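Local coordinates for TRAP dicarboxylate transporter-DctP subunit (Rhodobacter sphaeroides, PDB 4PE3), which probably captures a solute, likely an organic acid, in the periplasm and hands it to a TRAP transporter for import across the inner membrane, at residues L180-A188 against F308-V319; N111-M122 against P235-V243. All coordinates share one frame; numbering follows the deposited sequence.

In the fold
From the N terminus the chain first passes through 111-122, the loop that leaves helix 104-110 and starts helix 119-128. It then forms helix 180-187, returns at 235-243 to close the long loop of contact 2, and reaches helix 302-320, where 308-319 packs on 180-188 to close contact 1. The two closures cross rather than nest, their segments alternating along the chain. They also touch: the W316 indole NH hydrogen-bonds to V113 O and R309 NE to A115 O, so the turn of contact 2 lies against helix 302-320. Together they tie the segment entering strand 243-248 of the five-stranded sheet to helices 180-187 and 302-320.

Contact 1: residues L180-A188 against F308-V319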
loop_
_atom_site.group_PDB
_atom_site.type_symbol
_atom_site.label_atom_id
_atom_site.label_comp_id
_atom_site.label_asym_id
_atom_site.label_seq_id
_atom_site.Cartn_x
_atom_site.Cartn_y
_atom_site.Cartn_z
ATOM N N LEU A 180 -11.815 1.076 -7.074
ATOM C CA LEU A 180 -11.020 0.227 -7.944
ATOM C C LEU A 180 -10.994 -1.223 -7.461
ATOM O O LEU A 180 -11.030 -2.136 -8.281
ATOM C CB LEU A 180 -9.610 0.794 -8.091
ATOM C CG LEU A 180 -8.687 0.068 -9.066
ATOM C CD1 LEU A 180 -9.245 0.048 -10.494
ATOM C CD2 LEU A 180 -7.318 0.745 -9.018
ATOM N N ILE A 181 -10.954 -1.470 -6.160
ATOM C CA ILE A 181 -10.970 -2.864 -5.694
ATOM C C ILE A 181 -12.249 -3.573 -6.133
ATOM O O ILE A 181 -12.190 -4.638 -6.751
ATOM C CB ILE A 181 -10.770 -2.989 -4.172
ATOM C CG1 ILE A 181 -9.368 -2.515 -3.818
ATOM C CG2 ILE A 181 -10.961 -4.426 -3.723
ATOM C CD1 ILE A 181 -9.147 -2.301 -2.321
ATOM N N ALA A 182 -13.415 -3.017 -5.816
ATOM C CA ALA A 182 -14.663 -3.619 -6.263
ATOM C C ALA A 182 -14.712 -3.752 -7.789
ATOM O O ALA A 182 -15.191 -4.780 -8.301
ATOM C CB ALA A 182 -15.859 -2.821 -5.771
ATOM N N ASN A 183 -14.247 -2.728 -8.510
ATOM C CA ASN A 183 -14.350 -2.735 -9.958
ATOM C C ASN A 183 -13.483 -3.818 -10.581
ATOM O O ASN A 183 -13.901 -4.444 -11.560
ATOM C CB ASN A 183 -14.024 -1.358 -10.526
ATOM C CG ASN A 183 -15.079 -0.330 -10.171
ATOM O OD1 ASN A 183 -16.209 -0.677 -9.830
ATOM N ND2 ASN A 183 -14.714 0.948 -10.243
ATOM N N VAL A 184 -12.305 -4.073 -10.019
ATOM C CA VAL A 184 -11.453 -5.170 -10.465
ATOM C C VAL A 184 -12.103 -6.525 -10.158
ATOM O O VAL A 184 -12.155 -7.400 -11.029
ATOM C CB VAL A 184 -10.046 -5.081 -9.867
ATOM C CG1 VAL A 184 -9.236 -6.325 -10.137
ATOM C CG2 VAL A 184 -9.317 -3.868 -10.453
ATOM N N PHE A 185 -12.634 -6.718 -8.951
ATOM C CA PHE A 185 -13.305 -7.983 -8.658
ATOM C C PHE A 185 -14.493 -8.205 -9.580
ATOM O O PHE A 185 -14.679 -9.319 -10.068
ATOM C CB PHE A 185 -13.660 -8.136 -7.165
ATOM C CG PHE A 185 -12.486 -8.575 -6.334
ATOM C CD1 PHE A 185 -11.984 -9.856 -6.467
ATOM C CD2 PHE A 185 -11.856 -7.719 -5.454
ATOM C CE1 PHE A 185 -10.901 -10.276 -5.724
ATOM C CE2 PHE A 185 -10.759 -8.154 -4.721
ATOM C CZ PHE A 185 -10.284 -9.419 -4.872
ATOM N N ALA A 186 -15.269 -7.161 -9.857
ATOM C CA ALA A 186 -16.366 -7.286 -10.818
ATOM C C ALA A 186 -15.876 -7.640 -12.219
ATOM O O ALA A 186 -16.511 -8.436 -12.906
ATOM C CB ALA A 186 -17.177 -6.028 -10.858
ATOM N N ALA A 187 -14.763 -7.048 -12.645
ATOM C CA ALA A 187 -14.203 -7.351 -13.951
ATOM C C ALA A 187 -13.753 -8.815 -14.026
ATOM O O ALA A 187 -13.741 -9.418 -15.108
ATOM C CB ALA A 187 -13.033 -6.419 -14.223
ATOM N N ALA A 188 -13.383 -9.387 -12.885
ATOM C CA ALA A 188 -13.010 -10.798 -12.787
ATOM C C ALA A 188 -14.231 -11.719 -12.668
ATOM O O ALA A 188 -14.086 -12.929 -12.578
ATOM C CB ALA A 188 -12.096 -11.027 -11.588
ATOM N N PHE A 308 -4.365 -12.201 -13.287
ATOM C CA PHE A 308 -5.087 -11.211 -12.490
ATOM C C PHE A 308 -4.668 -9.780 -12.870
ATOM O O PHE A 308 -5.515 -8.898 -13.008
ATOM C CB PHE A 308 -4.925 -11.466 -10.996
ATOM C CG PHE A 308 -5.893 -10.687 -10.163
ATOM C CD1 PHE A 308 -7.200 -11.128 -9.998
ATOM C CD2 PHE A 308 -5.509 -9.501 -9.558
ATOM C CE1 PHE A 308 -8.104 -10.397 -9.228
ATOM C CE2 PHE A 308 -6.410 -8.768 -8.787
ATOM C CZ PHE A 308 -7.701 -9.209 -8.625
ATOM N N ARG A 309 -3.379 -9.570 -13.105
ATOM C CA ARG A 309 -2.929 -8.260 -13.598
ATOM C C ARG A 309 -3.623 -7.845 -14.882
ATOM O O ARG A 309 -3.976 -6.687 -15.069
ATOM C CB ARG A 309 -1.427 -8.225 -13.876
ATOM C CG ARG A 309 -0.604 -8.360 -12.649
ATOM C CD ARG A 309 0.853 -8.031 -12.912
ATOM N NE ARG A 309 1.568 -8.265 -11.678
ATOM C CZ ARG A 309 2.045 -9.440 -11.280
ATOM N NH1 ARG A 309 1.987 -10.499 -12.081
ATOM N NH2 ARG A 309 2.625 -9.528 -10.085
ATOM N N GLY A 310 -3.800 -8.803 -15.776
ATOM C CA GLY A 310 -4.411 -8.518 -17.058
ATOM C C GLY A 310 -5.860 -8.102 -16.907
ATOM O O GLY A 310 -6.340 -7.209 -17.593
ATOM N N ILE A 311 -6.574 -8.745 -15.993
ATOM C CA ILE A 311 -7.946 -8.341 -15.750
ATOM C C ILE A 311 -7.950 -6.940 -15.134
ATOM O O ILE A 311 -8.714 -6.076 -15.533
ATOM C CB ILE A 311 -8.662 -9.339 -14.830
ATOM C CG1 ILE A 311 -8.983 -10.598 -15.623
ATOM C CG2 ILE A 311 -9.943 -8.753 -14.296
ATOM C CD1 ILE A 311 -8.556 -11.853 -14.955
ATOM N N ALA A 312 -7.089 -6.733 -14.150
ATOM C CA ALA A 312 -7.035 -5.467 -13.437
ATOM C C ALA A 312 -6.662 -4.320 -14.378
ATOM O O ALA A 312 -7.177 -3.200 -14.251
ATOM C CB ALA A 312 -6.049 -5.577 -12.299
ATOM N N ARG A 313 -5.790 -4.614 -15.331
ATOM C CA ARG A 313 -5.301 -3.598 -16.268
ATOM C C ARG A 313 -6.450 -2.928 -17.010
ATOM O O ARG A 313 -6.412 -1.735 -17.277
ATOM C CB ARG A 313 -4.322 -4.214 -17.263
ATOM C CG ARG A 313 -3.674 -3.196 -18.236
ATOM C CD ARG A 313 -3.431 -3.819 -19.606
ATOM N NE ARG A 313 -4.661 -4.356 -20.176
ATOM C CZ ARG A 313 -5.637 -3.625 -20.708
ATOM N NH1 ARG A 313 -5.530 -2.312 -20.760
ATOM N NH2 ARG A 313 -6.728 -4.220 -21.185
ATOM N N GLY A 314 -7.467 -3.698 -17.379
ATOM C CA GLY A 314 -8.628 -3.115 -18.024
ATOM C C GLY A 314 -9.281 -2.042 -17.163
ATOM O O GLY A 314 -9.791 -1.040 -17.661
ATOM N N GLU A 315 -9.255 -2.243 -15.853
ATOM C CA GLU A 315 -9.780 -1.244 -14.929
ATOM C C GLU A 315 -8.795 -0.097 -14.724
ATOM O O GLU A 315 -9.219 1.049 -14.632
ATOM C CB GLU A 315 -10.215 -1.870 -13.601
ATOM C CG GLU A 315 -11.386 -2.826 -13.784
ATOM C CD GLU A 315 -12.619 -2.148 -14.358
ATOM O OE1 GLU A 315 -13.043 -1.108 -13.796
ATOM O OE2 GLU A 315 -13.191 -2.678 -15.338
ATOM N N TRP A 316 -7.496 -0.390 -14.649
ATOM C CA TRP A 316 -6.510 0.701 -14.580
ATOM C C TRP A 316 -6.673 1.632 -15.783
ATOM O O TRP A 316 -6.540 2.852 -15.638
ATOM C CB TRP A 316 -5.066 0.193 -14.556
ATOM C CG TRP A 316 -4.701 -0.818 -13.512
ATOM C CD1 TRP A 316 -5.350 -1.108 -12.332
ATOM C CD2 TRP A 316 -3.598 -1.721 -13.594
ATOM N NE1 TRP A 316 -4.692 -2.108 -11.682
ATOM C CE2 TRP A 316 -3.622 -2.517 -12.435
ATOM C CE3 TRP A 316 -2.592 -1.936 -14.542
ATOM C CZ2 TRP A 316 -2.682 -3.515 -12.200
ATOM C CZ3 TRP A 316 -1.667 -2.924 -14.317
ATOM C CH2 TRP A 316 -1.715 -3.708 -13.147
ATOM N N GLU A 317 -6.944 1.063 -16.959
ATOM C CA GLU A 317 -7.020 1.851 -18.185
ATOM C C GLU A 317 -8.201 2.805 -18.139
ATOM O O GLU A 317 -8.130 3.902 -18.673
ATOM C CB GLU A 317 -7.121 0.944 -19.418
ATOM C CG GLU A 317 -7.228 1.728 -20.732
ATOM C CD GLU A 317 -7.023 0.865 -21.962
ATOM O OE1 GLU A 317 -7.334 -0.342 -21.909
ATOM O OE2 GLU A 317 -6.553 1.409 -22.983
ATOM N N LYS A 318 -9.292 2.403 -17.499
ATOM C CA LYS A 318 -10.426 3.312 -17.350
ATOM C C LYS A 318 -10.029 4.495 -16.494
ATOM O O LYS A 318 -10.412 5.631 -16.767
ATOM C CB LYS A 318 -11.625 2.601 -16.729
ATOM C CG LYS A 318 -12.191 1.540 -17.637
ATOM C CD LYS A 318 -13.260 0.718 -16.945
ATOM C CE LYS A 318 -13.720 -0.434 -17.814
ATOM N NZ LYS A 318 -14.804 -1.188 -17.133
ATOM N N VAL A 319 -9.255 4.237 -15.451
ATOM C CA VAL A 319 -8.814 5.310 -14.581
ATOM C C VAL A 319 -7.827 6.197 -15.342
ATOM O O VAL A 319 -7.839 7.413 -15.176
ATOM C CB VAL A 319 -8.176 4.757 -13.296
ATOM C CG1 VAL A 319 -7.627 5.897 -12.436
ATOM C CG2 VAL A 319 -9.200 3.922 -12.517
#
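V184 turns CG1 anti to its backbone N (chi1 170°), which carries this methyl to F308, while CG2 reaches the stem of E315. CG1 lies 3.6 Å from F308 CZ and 3.9 Å from the A312 methyl, CB; CG2 meets E315 CB at 3.8 Å. F308 brings CZ obliquely to V184 and, more loosely, to CE1 of F185. L180 slides past E315 in the opposite direction, its CD1 on E315 CB, and the same methyl reaches toward V319 as CD2 approaches the W316 indole, whose NH is held by V113 O. This is a helix-helix packing between helix 180-187 and helix 302-320 of the solute-binding protein fold, with segment axes 8.7 Å apart and N-to-C directions 127° from each other. E315 is the knob, seated in the hole formed by L180, N183, V184 and A187. Its chain bends at chi2 (-60°), laying the carboxylate across the first helix: OE1 comes to 3.4 Å from N183 CB, and OE2 approaches the methyl of A187. The charge is met from its own helix, one turn on, where K318 NZ forms a salt bridge to E315 OE2 at 2.8 Å on the syn side. With an alanine here, the CB contacts to L180 and V184 could persist, but the space over N183 and A187 would probably be left unfilled and K318 without its carboxylate mate. Toward the C-terminal end of the shorter helix, I311 CG2 takes over, resting 3.8 Å from A188 N and against the methyls of A187 and A188. P192 of strand 191-193 touches A182 and A186 of helix 180-187.

Contact 2: residues N111-M122 against P235-V243; sequences NPVGAWADPAQM and PGFHSLPLV
L240 is the main bump, its two terminal methyls pushed into a hollow walled by W116, P119 and M122. CD1 settles 3.6 Å from W116 CB and also meets P119 CA, while CD2 reaches CE of selenomethionine M122 at 3.6 Å. The L240 chain crosses W116 at about a right angle, with CB near the indole edge; M122 CB and the A115 methyl occupy opposite faces of that ring. Beside this apolar plug, the N111 amide grips the 235-243 segment twice: OD1 accepts from L240 N (2.9 Å, 168°), and ND2 gives a nearly in-plane bond to S239 OG at 3.0 Å. V113 lies alongside H238, its CG1 at the imidazole edge; H238 NE2 is hydrogen-bonded to D213, a ligand of a bound zinc ion. Next to it G114 N makes a bent bond to H238 O (3.2 Å), and G114 CA points a C-H straight at F237 O. G114 adopts a positive phi (95°), at which a CB would jam against the preceding carbonyl. At the far end P235 CB fits against A117 O. These contacts seat a type II beta turn, P112 to A115, against the loop leading into strand 243-248, a loop-on-loop join near the centre of this family 7 solute-binding protein.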
loop_
_atom_site.group_PDB
_atom_site.type_symbol
_atom_site.label_atom_id
_atom_site.label_comp_id
_atom_site.label_asym_id
_atom_site.label_seq_id
_atom_site.Cartn_x
_atom_site.Cartn_y
_atom_site.Cartn_z
ATOM N N ASN A 111 -2.447 2.487 -5.062
ATOM C CA ASN A 111 -2.819 1.071 -4.950
ATOM C C ASN A 111 -3.385 0.581 -6.265
ATOM O O ASN A 111 -4.610 0.521 -6.443
ATOM C CB ASN A 111 -3.816 0.873 -3.811
ATOM C CG ASN A 111 -3.847 -0.555 -3.292
ATOM O OD1 ASN A 111 -3.183 -1.443 -3.793
ATOM N ND2 ASN A 111 -4.641 -0.771 -2.242
ATOM N N PRO A 112 -2.497 0.296 -7.213
ATOM C CA PRO A 112 -2.957 -0.206 -8.507
ATOM C C PRO A 112 -3.328 -1.670 -8.339
ATOM O O PRO A 112 -2.476 -2.557 -8.368
ATOM C CB PRO A 112 -1.744 -0.026 -9.405
ATOM C CG PRO A 112 -0.571 -0.092 -8.464
ATOM C CD PRO A 112 -1.037 0.470 -7.162
ATOM N N VAL A 113 -4.600 -1.863 -8.038
ATOM C CA VAL A 113 -5.121 -3.141 -7.579
ATOM C C VAL A 113 -4.674 -4.251 -8.511
ATOM O O VAL A 113 -4.875 -4.179 -9.721
ATOM C CB VAL A 113 -6.655 -3.060 -7.505
ATOM C CG1 VAL A 113 -7.251 -4.418 -7.198
ATOM C CG2 VAL A 113 -7.095 -2.032 -6.469
ATOM N N GLY A 114 -4.021 -5.253 -7.950
ATOM C CA GLY A 114 -3.612 -6.434 -8.682
ATOM C C GLY A 114 -2.192 -6.422 -9.237
ATOM O O GLY A 114 -1.685 -7.421 -9.735
ATOM N N ALA A 115 -1.525 -5.281 -9.163
ATOM C CA ALA A 115 -0.194 -5.180 -9.738
ATOM C C ALA A 115 0.878 -5.993 -9.020
ATOM O O ALA A 115 1.840 -6.432 -9.642
ATOM C CB ALA A 115 0.237 -3.730 -9.780
ATOM N N TRP A 116 0.736 -6.156 -7.706
ATOM C CA TRP A 116 1.858 -6.601 -6.881
ATOM C C TRP A 116 1.600 -7.933 -6.162
ATOM O O TRP A 116 0.487 -8.208 -5.722
ATOM C CB TRP A 116 2.210 -5.545 -5.818
ATOM C CG TRP A 116 2.322 -4.144 -6.350
ATOM C CD1 TRP A 116 1.639 -3.054 -5.909
ATOM C CD2 TRP A 116 3.150 -3.698 -7.424
ATOM N NE1 TRP A 116 1.980 -1.961 -6.644
ATOM C CE2 TRP A 116 2.930 -2.316 -7.560
ATOM C CE3 TRP A 116 4.069 -4.322 -8.264
ATOM C CZ2 TRP A 116 3.565 -1.556 -8.521
ATOM C CZ3 TRP A 116 4.725 -3.544 -9.221
ATOM C CH2 TRP A 116 4.468 -2.179 -9.335
ATOM N N ALA A 117 2.660 -8.727 -6.059
ATOM C CA ALA A 117 2.650 -10.005 -5.338
ATOM C C ALA A 117 3.591 -9.967 -4.138
ATOM O O ALA A 117 3.664 -10.929 -3.370
ATOM C CB ALA A 117 3.047 -11.122 -6.271
ATOM N N ASP A 118 4.313 -8.858 -3.981
ATOM C CA ASP A 118 5.254 -8.702 -2.884
ATOM C C ASP A 118 5.653 -7.244 -2.783
ATOM O O ASP A 118 5.787 -6.577 -3.823
ATOM C CB ASP A 118 6.519 -9.511 -3.111
ATOM C CG ASP A 118 7.377 -9.562 -1.877
ATOM O OD1 ASP A 118 7.074 -10.365 -0.963
ATOM O OD2 ASP A 118 8.303 -8.744 -1.773
ATOM N N PRO A 119 5.919 -6.736 -1.556
ATOM C CA PRO A 119 6.315 -5.324 -1.476
ATOM C C PRO A 119 7.572 -5.002 -2.284
ATOM O O PRO A 119 7.700 -3.879 -2.758
ATOM C CB PRO A 119 6.550 -5.109 0.021
ATOM C CG PRO A 119 5.641 -6.085 0.688
ATOM C CD PRO A 119 5.568 -7.274 -0.226
ATOM N N ALA A 120 8.490 -5.946 -2.442
ATOM C CA ALA A 120 9.714 -5.667 -3.197
ATOM C C ALA A 120 9.410 -5.213 -4.624
ATOM O O ALA A 120 10.147 -4.410 -5.200
ATOM C CB ALA A 120 10.627 -6.876 -3.201
ATOM N N GLN A 121 8.338 -5.741 -5.206
ATOM C CA GLN A 121 7.982 -5.362 -6.572
ATOM C C GLN A 121 7.582 -3.894 -6.649
ATOM O O GLN A 121 8.064 -3.151 -7.509
ATOM C CB GLN A 121 6.855 -6.231 -7.112
ATOM C CG GLN A 121 7.217 -7.700 -7.273
ATOM C CD GLN A 121 6.045 -8.537 -7.736
ATOM O OE1 GLN A 121 4.882 -8.159 -7.610
ATOM N NE2 GLN A 121 6.354 -9.686 -8.301
HETATM N N MSE A 122 6.711 -3.468 -5.747
HETATM C CA MSE A 122 6.282 -2.067 -5.719
HETATM C C MSE A 122 7.444 -1.114 -5.410
HETATM O O MSE A 122 7.586 -0.045 -6.019
HETATM C CB MSE A 122 5.139 -1.909 -4.720
HETATM C CG MSE A 122 4.536 -0.508 -4.690
HETATM SE SE MSE A 122 5.451 0.697 -3.502
HETATM C CE MSE A 122 4.731 0.129 -1.822
ATOM N N PRO A 235 0.891 -15.211 -0.450
ATOM C CA PRO A 235 0.687 -13.770 -0.442
ATOM C C PRO A 235 -0.559 -13.373 -1.194
ATOM O O PRO A 235 -1.003 -14.088 -2.097
ATOM C CB PRO A 235 1.951 -13.244 -1.143
ATOM C CG PRO A 235 2.966 -14.260 -0.844
ATOM C CD PRO A 235 2.209 -15.560 -0.990
ATOM N N GLY A 236 -1.182 -12.285 -0.785
ATOM C CA GLY A 236 -2.329 -11.776 -1.503
ATOM C C GLY A 236 -1.997 -11.307 -2.912
ATOM O O GLY A 236 -0.835 -11.276 -3.329
ATOM N N PHE A 237 -3.036 -10.906 -3.630
ATOM C CA PHE A 237 -2.900 -10.609 -5.053
ATOM C C PHE A 237 -3.563 -9.304 -5.458
ATOM O O PHE A 237 -3.681 -9.040 -6.657
ATOM C CB PHE A 237 -3.477 -11.757 -5.907
ATOM C CG PHE A 237 -4.896 -12.093 -5.581
ATOM C CD1 PHE A 237 -5.925 -11.370 -6.129
ATOM C CD2 PHE A 237 -5.199 -13.119 -4.692
ATOM C CE1 PHE A 237 -7.231 -11.649 -5.824
ATOM C CE2 PHE A 237 -6.504 -13.389 -4.356
ATOM C CZ PHE A 237 -7.526 -12.649 -4.912
ATOM N N HIS A 238 -3.983 -8.458 -4.514
ATOM C CA HIS A 238 -4.767 -7.317 -4.945
ATOM C C HIS A 238 -4.580 -5.972 -4.263
ATOM O O HIS A 238 -4.874 -4.960 -4.891
ATOM C CB HIS A 238 -6.247 -7.665 -4.990
ATOM C CG HIS A 238 -6.955 -7.405 -3.710
ATOM N ND1 HIS A 238 -6.896 -8.259 -2.631
ATOM C CD2 HIS A 238 -7.717 -6.356 -3.323
ATOM C CE1 HIS A 238 -7.584 -7.741 -1.630
ATOM N NE2 HIS A 238 -8.104 -6.594 -2.029
ATOM N N SER A 239 -4.110 -5.902 -3.016
ATOM C CA SER A 239 -4.067 -4.633 -2.306
ATOM C C SER A 239 -2.743 -4.436 -1.571
ATOM O O SER A 239 -2.405 -5.211 -0.671
ATOM C CB SER A 239 -5.211 -4.529 -1.316
ATOM O OG SER A 239 -5.112 -3.255 -0.680
ATOM N N LEU A 240 -1.990 -3.411 -1.950
ATOM C CA LEU A 240 -0.699 -3.129 -1.365
ATOM C C LEU A 240 -0.565 -1.603 -1.315
ATOM O O LEU A 240 -0.049 -0.992 -2.260
ATOM C CB LEU A 240 0.415 -3.773 -2.199
ATOM C CG LEU A 240 1.770 -3.982 -1.518
ATOM C CD1 LEU A 240 2.654 -4.944 -2.336
ATOM C CD2 LEU A 240 2.465 -2.664 -1.322
ATOM N N PRO A 241 -1.062 -0.968 -0.248
ATOM C CA PRO A 241 -1.105 0.497 -0.226
ATOM C C PRO A 241 0.269 1.171 -0.145
ATOM O O PRO A 241 1.170 0.711 0.545
ATOM C CB PRO A 241 -1.920 0.815 1.027
ATOM C CG PRO A 241 -2.663 -0.444 1.347
ATOM C CD PRO A 241 -1.822 -1.570 0.859
ATOM N N LEU A 242 0.409 2.280 -0.863
ATOM C CA LEU A 242 1.627 3.088 -0.874
ATOM C C LEU A 242 1.535 4.157 0.201
ATOM O O LEU A 242 0.590 4.939 0.223
ATOM C CB LEU A 242 1.808 3.746 -2.248
ATOM C CG LEU A 242 3.133 4.399 -2.601
ATOM C CD1 LEU A 242 3.302 4.582 -4.099
ATOM C CD2 LEU A 242 3.214 5.747 -1.932
ATOM N N VAL A 243 2.512 4.147 1.099
ATOM C CA VAL A 243 2.672 5.217 2.087
ATOM C C VAL A 243 3.887 6.039 1.683
ATOM O O VAL A 243 4.979 5.508 1.446
ATOM C CB VAL A 243 2.816 4.638 3.503
ATOM C CG1 VAL A 243 3.401 5.634 4.452
ATOM C CG2 VAL A 243 1.469 4.180 3.972
HETATM O O HOH W 1 -1.948 -10.185 -9.049
#